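Local coordinates for protein rhamnosidase B (PDB 2OKX) that hydrolyses the glycosidic bond of terminal alpha-L-rhamnose residues, as an alpha-L-rhamnosidase of glycoside hydrolase family 78, at residues 21-26 and 135-140; 150-155 and 497-502; 16-21 and 94-99. One frame throughout, in Å; residues are numbered along the deposited sequence. Where two conformers were deposited one is given.

Overall arrangement
All three contacts lie on the same side of the chain's centre, and they touch one another. Interactions 1 and 3 are buried, share Asn21, and reach neighbouring strands 22-31 and 87-96 of one antiparallel sheet. Interaction 2 is partly buried and joins 150-155, in the N-terminal region of the rhamnosidase, to 497-502, in its concanavalin-like region. Interaction 1 combines a serine-carbonyl bond with an amide stacked on a tryptophan. Interaction 3 is mostly loop backbone, with one serine-histidine bond. Interaction 2 centres on a carboxylate gripped by two hydroxyls. Trp23 packs on Pro500, and Phe150 packs on Asn21, so the aromatic groups tie the three together.

Interaction 1: 21-26 and 135-140; sequences NEWRCF and GGQRSN
Ser139 and Gln137 of the loop meet Asn21, just before strand 22-31, and Trp23 on the strand. Ser139 OG donates to Asn21 O at 3.0 Å. The hydroxyl comes from above the carbonyl plane, 44° out of it. Ser139 CA adds a weaker CA-H...O contact to the same oxygen. Ser139 was modelled in two conformers. Its hydroxyl contacts, the water bond included, hold for the one described and are less certain.

The Gln137 side chain bends at chi2 and lays its amide nearly parallel to the Trp23 indole, the planes 17° apart. Gln137 CG sits over one ring face toward the rim, 3.7 Å from Trp23 CD2.

Further out, a water probably bridges Ser139 OG and Glu22 OE2, and Glu22 OE1 forms a salt bridge with Arg24 NE at 3.3 Å. The Asn21 amide oxygen is bound by Ser141. Backbone bonds from Trp23 to Leu134 and from Cys25 to Glu132 bring the loop beside the strand.

The carbonyl of buried Asn21 is thus met by a hydroxyl, in the conformer described, and by a C-H group. Stacking on the indole probably limits rotation of the Gln137 amide plane.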
loop_
_atom_site.group_PDB
_atom_site.type_symbol
_atom_site.label_atom_id
_atom_site.label_comp_id
_atom_site.label_asym_id
_atom_site.label_seq_id
_atom_site.Cartn_x
_atom_site.Cartn_y
_atom_site.Cartn_z
ATOM N N ASN A 21 14.246 -13.062 3.383
ATOM C CA ASN A 21 14.810 -11.716 3.432
ATOM C C ASN A 21 16.312 -11.670 3.142
ATOM O O ASN A 21 17.095 -11.236 3.979
ATOM C CB ASN A 21 14.528 -11.137 4.824
ATOM C CG ASN A 21 14.917 -9.673 4.958
ATOM O OD1 ASN A 21 15.055 -9.162 6.070
ATOM N ND2 ASN A 21 15.081 -8.996 3.837
ATOM N N GLU A 22 16.710 -12.110 1.953
ATOM C CA GLU A 22 18.122 -12.098 1.594
ATOM C C GLU A 22 18.414 -11.200 0.403
ATOM O O GLU A 22 17.766 -11.302 -0.636
ATOM C CB GLU A 22 18.610 -13.520 1.276
ATOM C CG GLU A 22 20.076 -13.588 0.851
ATOM C CD GLU A 22 20.555 -15.007 0.587
ATOM O OE1 GLU A 22 20.671 -15.402 -0.598
ATOM O OE2 GLU A 22 20.806 -15.729 1.574
ATOM N N TRP A 23 19.395 -10.319 0.564
ATOM C CA TRP A 23 19.801 -9.423 -0.512
ATOM C C TRP A 23 21.103 -9.986 -1.080
ATOM O O TRP A 23 22.090 -10.139 -0.363
ATOM C CB TRP A 23 19.997 -8.004 0.034
ATOM C CG TRP A 23 18.705 -7.367 0.491
ATOM C CD1 TRP A 23 17.473 -7.962 0.559
ATOM C CD2 TRP A 23 18.521 -6.016 0.934
ATOM N NE1 TRP A 23 16.536 -7.065 1.014
ATOM C CE2 TRP A 23 17.151 -5.864 1.252
ATOM C CE3 TRP A 23 19.378 -4.918 1.092
ATOM C CZ2 TRP A 23 16.618 -4.655 1.720
ATOM C CZ3 TRP A 23 18.847 -3.715 1.558
ATOM C CH2 TRP A 23 17.480 -3.596 1.865
ATOM N N ARG A 24 21.092 -10.311 -2.368
ATOM C CA ARG A 24 22.258 -10.898 -3.015
ATOM C C ARG A 24 22.783 -10.092 -4.200
ATOM O O ARG A 24 22.012 -9.612 -5.030
ATOM C CB ARG A 24 21.909 -12.323 -3.456
ATOM C CG ARG A 24 22.977 -13.043 -4.262
ATOM C CD ARG A 24 22.588 -14.507 -4.455
ATOM N NE ARG A 24 22.681 -15.255 -3.204
ATOM C CZ ARG A 24 23.823 -15.655 -2.652
ATOM N NH1 ARG A 24 24.982 -15.387 -3.242
ATOM N NH2 ARG A 24 23.810 -16.320 -1.504
ATOM N N CYS A 25 24.106 -9.964 -4.269
ATOM C CA CYS A 25 24.778 -9.223 -5.333
ATOM C C CYS A 25 25.233 -10.123 -6.474
ATOM O O CYS A 25 25.625 -11.270 -6.257
ATOM C CB CYS A 25 26.011 -8.503 -4.780
ATOM S SG CYS A 25 25.715 -7.426 -3.367
ATOM N N PHE A 26 25.186 -9.587 -7.691
ATOM C CA PHE A 26 25.626 -10.310 -8.877
ATOM C C PHE A 26 26.488 -9.383 -9.726
ATOM O O PHE A 26 26.212 -8.186 -9.828
ATOM C CB PHE A 26 24.436 -10.797 -9.710
ATOM C CG PHE A 26 23.605 -11.851 -9.032
ATOM C CD1 PHE A 26 22.571 -11.497 -8.169
ATOM C CD2 PHE A 26 23.867 -13.201 -9.249
ATOM C CE1 PHE A 26 21.810 -12.472 -7.532
ATOM C CE2 PHE A 26 23.113 -14.186 -8.617
ATOM C CZ PHE A 26 22.082 -13.821 -7.757
ATOM N N GLY A 135 27.029 -7.734 1.899
ATOM C CA GLY A 135 27.657 -7.716 3.206
ATOM C C GLY A 135 26.964 -6.842 4.236
ATOM O O GLY A 135 26.589 -5.706 3.946
ATOM N N GLY A 136 26.788 -7.378 5.439
ATOM C CA GLY A 136 26.157 -6.622 6.504
ATOM C C GLY A 136 24.635 -6.626 6.530
ATOM O O GLY A 136 24.042 -6.185 7.510
ATOM N N GLN A 137 24.000 -7.114 5.470
ATOM C CA GLN A 137 22.542 -7.149 5.425
ATOM C C GLN A 137 22.026 -8.300 6.281
ATOM O O GLN A 137 22.230 -9.467 5.953
ATOM C CB GLN A 137 22.057 -7.299 3.985
ATOM C CG GLN A 137 20.542 -7.222 3.844
ATOM C CD GLN A 137 19.876 -8.585 3.821
ATOM O OE1 GLN A 137 18.779 -8.763 4.349
ATOM N NE2 GLN A 137 20.527 -9.548 3.186
ATOM N N ARG A 138 21.357 -7.959 7.378
ATOM C CA ARG A 138 20.826 -8.951 8.309
ATOM C C ARG A 138 19.506 -9.551 7.842
ATOM O O ARG A 138 18.499 -8.849 7.728
ATOM C CB ARG A 138 20.631 -8.319 9.688
ATOM C CG ARG A 138 21.847 -7.569 10.217
ATOM C CD ARG A 138 23.131 -8.384 10.084
ATOM N NE ARG A 138 24.246 -7.777 10.810
ATOM C CZ ARG A 138 25.527 -8.082 10.614
ATOM N NH1 ARG A 138 25.868 -8.991 9.707
ATOM N NH2 ARG A 138 26.467 -7.479 11.326
ATOM N N SER A 139 19.515 -10.856 7.586
ATOM C CA SER A 139 18.325 -11.551 7.122
ATOM C C SER A 139 17.274 -11.770 8.203
ATOM O O SER A 139 16.231 -12.366 7.937
ATOM C CB SER A 139 18.706 -12.893 6.495
ATOM O OG SER A 139 19.341 -12.697 5.244
ATOM N N ASN A 140 17.541 -11.307 9.418
ATOM C CA ASN A 140 16.561 -11.456 10.488
ATOM C C ASN A 140 15.857 -10.127 10.787
ATOM O O ASN A 140 15.154 -10.009 11.793
ATOM C CB ASN A 140 17.212 -11.984 11.774
ATOM C CG ASN A 140 18.176 -10.990 12.403
ATOM O OD1 ASN A 140 18.337 -10.955 13.625
ATOM N ND2 ASN A 140 18.829 -10.192 11.573
HETATM O O HOH W 1 20.090 -15.294 3.938
#

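Interaction 2: 150-155 and 497-502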
loop_
_atom_site.group_PDB
_atom_site.type_symbol
_atom_site.label_atom_id
_atom_site.label_comp_id
_atom_site.label_asym_id
_atom_site.label_seq_id
_atom_site.Cartn_x
_atom_site.Cartn_y
_atom_site.Cartn_z
ATOM N N PHE A 150 10.405 -6.450 3.813
ATOM C CA PHE A 150 11.113 -6.294 5.082
ATOM C C PHE A 150 11.793 -4.939 5.258
ATOM O O PHE A 150 12.260 -4.339 4.290
ATOM C CB PHE A 150 12.193 -7.378 5.200
ATOM C CG PHE A 150 11.660 -8.782 5.144
ATOM C CD1 PHE A 150 11.400 -9.488 6.314
ATOM C CD2 PHE A 150 11.414 -9.396 3.923
ATOM C CE1 PHE A 150 10.902 -10.786 6.271
ATOM C CE2 PHE A 150 10.913 -10.698 3.866
ATOM C CZ PHE A 150 10.658 -11.393 5.042
ATOM N N GLY A 151 11.840 -4.470 6.504
ATOM C CA GLY A 151 12.523 -3.225 6.818
ATOM C C GLY A 151 13.937 -3.706 7.083
ATOM O O GLY A 151 14.135 -4.585 7.923
ATOM N N GLU A 152 14.925 -3.149 6.393
ATOM C CA GLU A 152 16.285 -3.641 6.553
ATOM C C GLU A 152 17.137 -3.128 7.702
ATOM O O GLU A 152 16.866 -2.089 8.303
ATOM C CB GLU A 152 17.064 -3.469 5.237
ATOM C CG GLU A 152 17.662 -2.074 4.967
ATOM C CD GLU A 152 16.688 -1.094 4.316
ATOM O OE1 GLU A 152 17.167 -0.134 3.672
ATOM O OE2 GLU A 152 15.458 -1.274 4.448
ATOM N N VAL A 153 18.163 -3.917 8.006
ATOM C CA VAL A 153 19.155 -3.611 9.031
ATOM C C VAL A 153 20.471 -3.921 8.320
ATOM O O VAL A 153 20.734 -5.073 7.964
ATOM C CB VAL A 153 19.012 -4.515 10.265
ATOM C CG1 VAL A 153 20.208 -4.320 11.186
ATOM C CG2 VAL A 153 17.729 -4.177 11.006
ATOM N N ILE A 154 21.278 -2.887 8.098
ATOM C CA ILE A 154 22.541 -3.033 7.381
ATOM C C ILE A 154 23.742 -2.568 8.190
ATOM O O ILE A 154 23.784 -1.427 8.644
ATOM C CB ILE A 154 22.532 -2.196 6.071
ATOM C CG1 ILE A 154 21.275 -2.494 5.249
ATOM C CG2 ILE A 154 23.793 -2.477 5.265
ATOM C CD1 ILE A 154 21.205 -3.899 4.681
ATOM N N ASP A 155 24.722 -3.449 8.362
ATOM C CA ASP A 155 25.936 -3.090 9.085
ATOM C C ASP A 155 27.000 -2.852 8.020
ATOM O O ASP A 155 27.596 -3.796 7.492
ATOM C CB ASP A 155 26.355 -4.219 10.028
ATOM C CG ASP A 155 27.517 -3.826 10.916
ATOM O OD1 ASP A 155 27.657 -4.419 12.009
ATOM O OD2 ASP A 155 28.292 -2.931 10.519
ATOM N N TYR A 497 24.171 6.097 1.569
ATOM C CA TYR A 497 23.276 4.954 1.526
ATOM C C TYR A 497 21.893 5.349 1.033
ATOM O O TYR A 497 21.367 6.395 1.407
ATOM C CB TYR A 497 23.137 4.325 2.914
ATOM C CG TYR A 497 22.237 3.108 2.918
ATOM C CD1 TYR A 497 22.661 1.904 2.356
ATOM C CD2 TYR A 497 20.942 3.173 3.440
ATOM C CE1 TYR A 497 21.823 0.798 2.312
ATOM C CE2 TYR A 497 20.093 2.071 3.399
ATOM C CZ TYR A 497 20.539 0.887 2.834
ATOM O OH TYR A 497 19.707 -0.208 2.778
ATOM N N VAL A 498 21.318 4.507 0.182
ATOM C CA VAL A 498 19.979 4.729 -0.335
ATOM C C VAL A 498 19.213 3.424 -0.151
ATOM O O VAL A 498 19.537 2.409 -0.770
ATOM C CB VAL A 498 19.988 5.100 -1.834
ATOM C CG1 VAL A 498 18.558 5.190 -2.356
ATOM C CG2 VAL A 498 20.704 6.426 -2.037
ATOM N N SER A 499 18.207 3.446 0.713
ATOM C CA SER A 499 17.399 2.263 0.963
ATOM C C SER A 499 16.651 1.834 -0.289
ATOM O O SER A 499 15.992 2.650 -0.941
ATOM C CB SER A 499 16.393 2.537 2.083
ATOM O OG SER A 499 15.517 1.433 2.259
ATOM N N PRO A 500 16.750 0.544 -0.655
ATOM C CA PRO A 500 16.058 0.046 -1.845
ATOM C C PRO A 500 14.616 -0.355 -1.526
ATOM O O PRO A 500 13.906 -0.888 -2.375
ATOM C CB PRO A 500 16.918 -1.143 -2.267
ATOM C CG PRO A 500 17.355 -1.698 -0.945
ATOM C CD PRO A 500 17.713 -0.453 -0.148
ATOM N N VAL A 501 14.196 -0.092 -0.295
ATOM C CA VAL A 501 12.842 -0.412 0.148
ATOM C C VAL A 501 11.993 0.855 0.130
ATOM O O VAL A 501 12.322 1.832 0.793
ATOM C CB VAL A 501 12.854 -0.991 1.580
ATOM C CG1 VAL A 501 11.426 -1.215 2.078
ATOM C CG2 VAL A 501 13.638 -2.296 1.594
ATOM N N ARG A 502 10.906 0.839 -0.632
ATOM C CA ARG A 502 10.031 2.003 -0.721
ATOM C C ARG A 502 9.260 2.249 0.571
ATOM O O ARG A 502 8.769 1.313 1.196
ATOM C CB ARG A 502 9.028 1.833 -1.867
ATOM C CG ARG A 502 7.972 2.942 -1.929
ATOM C CD ARG A 502 6.818 2.579 -2.856
ATOM N NE ARG A 502 7.206 2.585 -4.265
ATOM C CZ ARG A 502 7.444 3.685 -4.972
ATOM N NH1 ARG A 502 7.337 4.886 -4.411
ATOM N NH2 ARG A 502 7.793 3.585 -6.245
#
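Glu152 and Tyr497 point at each other from opposite directions, and their flat groups are turned 55° apart. Tyr497 OH donates to Glu152 OE1 at 2.7 Å. The carboxylate oxygen lies at the edge of the phenol, in the plane of the ring. The hydroxyl meets OE1 on its anti side, 16° out of the carboxylate plane.

Ser499 OG takes the syn lone pair of the same oxygen, also at 2.7 Å from Glu152 OE1. One oxygen therefore accepts two short hydroxyl bonds. Glu152 reaches them with CG tucked between its backbone N and carbonyl carbon (chi1 82°) and a further bend at chi2. Glu152 OE2 forms a salt bridge with Arg503 and lies 3.5 Å from Val501 CG2. Here the glutamate and valine side chains run alongside in opposite senses.

Ile154 lies across the tyrosine, its CG1 4.2 Å from Tyr497 CZ. Val501 N, in turn, donates to Ser499 OG at 3.3 Å, and Arg503 also bonds this hydroxyl. Trp23 lies against Glu152, Tyr497, Pro500 and Val501.

Ser499 OG and Val501 N form an ST turn. Strand 153-155 pairs in parallel with strand 485-489. The two segments belong to different family regions, so the contact is a junction between the N-terminal region of the rhamnosidase and the region assigned to the concanavalin-like family.

Interaction 3: 16-21 and 94-99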
loop_
_atom_site.group_PDB
_atom_site.type_symbol
_atom_site.label_atom_id
_atom_site.label_comp_id
_atom_site.label_asym_id
_atom_site.label_seq_id
_atom_site.Cartn_x
_atom_site.Cartn_y
_atom_site.Cartn_z
ATOM N N GLU A 16 20.440 -22.534 -0.158
ATOM C CA GLU A 16 18.992 -22.384 -0.049
ATOM C C GLU A 16 18.418 -21.738 -1.311
ATOM O O GLU A 16 18.896 -20.699 -1.759
ATOM C CB GLU A 16 18.667 -21.551 1.191
ATOM C CG GLU A 16 17.190 -21.372 1.468
ATOM C CD GLU A 16 16.918 -21.099 2.936
ATOM O OE1 GLU A 16 17.737 -20.402 3.573
ATOM O OE2 GLU A 16 15.882 -21.573 3.449
ATOM N N GLU A 17 17.390 -22.358 -1.884
ATOM C CA GLU A 17 16.784 -21.849 -3.110
ATOM C C GLU A 17 15.933 -20.600 -2.908
ATOM O O GLU A 17 15.901 -19.723 -3.772
ATOM C CB GLU A 17 15.926 -22.930 -3.769
ATOM C CG GLU A 17 16.618 -24.275 -3.929
ATOM C CD GLU A 17 15.846 -25.219 -4.834
ATOM O OE1 GLU A 17 14.599 -25.126 -4.871
ATOM O OE2 GLU A 17 16.486 -26.062 -5.501
ATOM N N SER A 18 15.240 -20.530 -1.774
ATOM C CA SER A 18 14.384 -19.391 -1.464
ATOM C C SER A 18 14.611 -18.949 -0.022
ATOM O O SER A 18 13.788 -19.195 0.858
ATOM C CB SER A 18 12.912 -19.766 -1.677
ATOM O OG SER A 18 12.054 -18.664 -1.431
ATOM N N PRO A 19 15.745 -18.286 0.235
ATOM C CA PRO A 19 16.070 -17.814 1.580
ATOM C C PRO A 19 15.158 -16.666 1.997
ATOM O O PRO A 19 14.619 -15.947 1.151
ATOM C CB PRO A 19 17.524 -17.381 1.446
ATOM C CG PRO A 19 17.575 -16.860 0.045
ATOM C CD PRO A 19 16.794 -17.900 -0.726
ATOM N N ARG A 20 14.988 -16.504 3.302
ATOM C CA ARG A 20 14.147 -15.438 3.825
ATOM C C ARG A 20 14.898 -14.114 3.867
ATOM O O ARG A 20 16.044 -14.055 4.318
ATOM C CB ARG A 20 13.682 -15.771 5.247
ATOM C CG ARG A 20 12.892 -14.647 5.934
ATOM C CD ARG A 20 12.920 -14.822 7.447
ATOM N NE ARG A 20 12.221 -13.773 8.194
ATOM C CZ ARG A 20 10.900 -13.704 8.352
ATOM N NH1 ARG A 20 10.105 -14.620 7.806
ATOM N NH2 ARG A 20 10.375 -12.739 9.095
ATOM N N ASN A 21 14.246 -13.062 3.383
ATOM C CA ASN A 21 14.810 -11.716 3.432
ATOM C C ASN A 21 16.312 -11.670 3.142
ATOM O O ASN A 21 17.095 -11.236 3.979
ATOM C CB ASN A 21 14.528 -11.137 4.824
ATOM C CG ASN A 21 14.917 -9.673 4.958
ATOM O OD1 ASN A 21 15.055 -9.162 6.070
ATOM N ND2 ASN A 21 15.081 -8.996 3.837
ATOM N N VAL A 94 19.791 -8.170 -5.901
ATOM C CA VAL A 94 18.490 -8.815 -5.946
ATOM C C VAL A 94 17.989 -9.049 -4.529
ATOM O O VAL A 94 18.698 -9.613 -3.693
ATOM C CB VAL A 94 18.545 -10.170 -6.700
ATOM C CG1 VAL A 94 17.185 -10.857 -6.641
ATOM C CG2 VAL A 94 18.953 -9.946 -8.151
ATOM N N LEU A 95 16.777 -8.580 -4.256
ATOM C CA LEU A 95 16.168 -8.767 -2.946
ATOM C C LEU A 95 15.216 -9.946 -3.081
ATOM O O LEU A 95 14.309 -9.908 -3.909
ATOM C CB LEU A 95 15.356 -7.533 -2.526
ATOM C CG LEU A 95 16.012 -6.167 -2.306
ATOM C CD1 LEU A 95 16.422 -5.559 -3.646
ATOM C CD2 LEU A 95 15.021 -5.252 -1.595
ATOM N N HIS A 96 15.434 -11.007 -2.311
ATOM C CA HIS A 96 14.516 -12.139 -2.372
ATOM C C HIS A 96 13.797 -12.223 -1.036
ATOM O O HIS A 96 14.425 -12.415 -0.001
ATOM C CB HIS A 96 15.238 -13.459 -2.636
ATOM C CG HIS A 96 14.300 -14.614 -2.780
ATOM N ND1 HIS A 96 13.488 -14.772 -3.884
ATOM C CD2 HIS A 96 13.950 -15.591 -1.912
ATOM C CE1 HIS A 96 12.674 -15.792 -3.684
ATOM N NE2 HIS A 96 12.933 -16.306 -2.494
ATOM N N PHE A 97 12.477 -12.085 -1.064
ATOM C CA PHE A 97 11.690 -12.109 0.160
ATOM C C PHE A 97 11.611 -13.480 0.824
ATOM O O PHE A 97 11.729 -13.587 2.043
ATOM C CB PHE A 97 10.270 -11.595 -0.113
ATOM C CG PHE A 97 10.223 -10.203 -0.693
ATOM C CD1 PHE A 97 11.114 -9.222 -0.265
ATOM C CD2 PHE A 97 9.264 -9.866 -1.644
ATOM C CE1 PHE A 97 11.050 -7.918 -0.774
ATOM C CE2 PHE A 97 9.190 -8.569 -2.160
ATOM C CZ PHE A 97 10.085 -7.594 -1.722
ATOM N N GLY A 98 11.402 -14.522 0.022
ATOM C CA GLY A 98 11.291 -15.863 0.570
ATOM C C GLY A 98 9.995 -16.031 1.344
ATOM O O GLY A 98 9.792 -17.028 2.041
ATOM N N VAL A 99 9.113 -15.045 1.215
ATOM C CA VAL A 99 7.822 -15.045 1.901
ATOM C C VAL A 99 6.811 -14.352 0.995
ATOM O O VAL A 99 7.115 -13.316 0.403
ATOM C CB VAL A 99 7.908 -14.267 3.236
ATOM C CG1 VAL A 99 6.544 -14.203 3.904
ATOM C CG2 VAL A 99 8.920 -14.926 4.158
#
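With Ser18 OG and His96 CG both anti to their own N (chi1 -178° and -177°), and the imidazole turned by chi2, the serine hydroxyl comes to the ring nitrogen. Ser18 OG and His96 NE2 are 2.7 Å apart in a hydrogen bond, and either could be the donor. The hydroxyl lies in the plane of the imidazole, at its edge. Pro19 O is at the same ring's edge, 3.2 Å from His96 CD2.

The two loop backbones also meet directly. Asn21 N donates to Phe97 O at 2.9 Å in an almost straight bond (173° at the hydrogen). Arg20 CA approaches Phe97 O in a CA-H...O contact of 3.5 Å. Gly98, at positive phi, brings its bare CA to 3.4 Å from Pro19 O. Farther along, the Arg20 and Val99 side chains run together, with Arg20 NH1 3.8 Å from Val99 CG2.

Outside the two segments, His96 ND1 bonds to Asp47 O, Ser18 OG also bonds to Arg106, and Arg20 forms a salt bridge with Asp224.

The contact fastens the loop before strand 22-31 to the end of strand 87-96. Pro19 O is buried here with no hydrogen-bond partner in the model. Gly98 CA makes a CA-H...O contact with it, and His96 CD2 lies close, so its surroundings are only weakly polar.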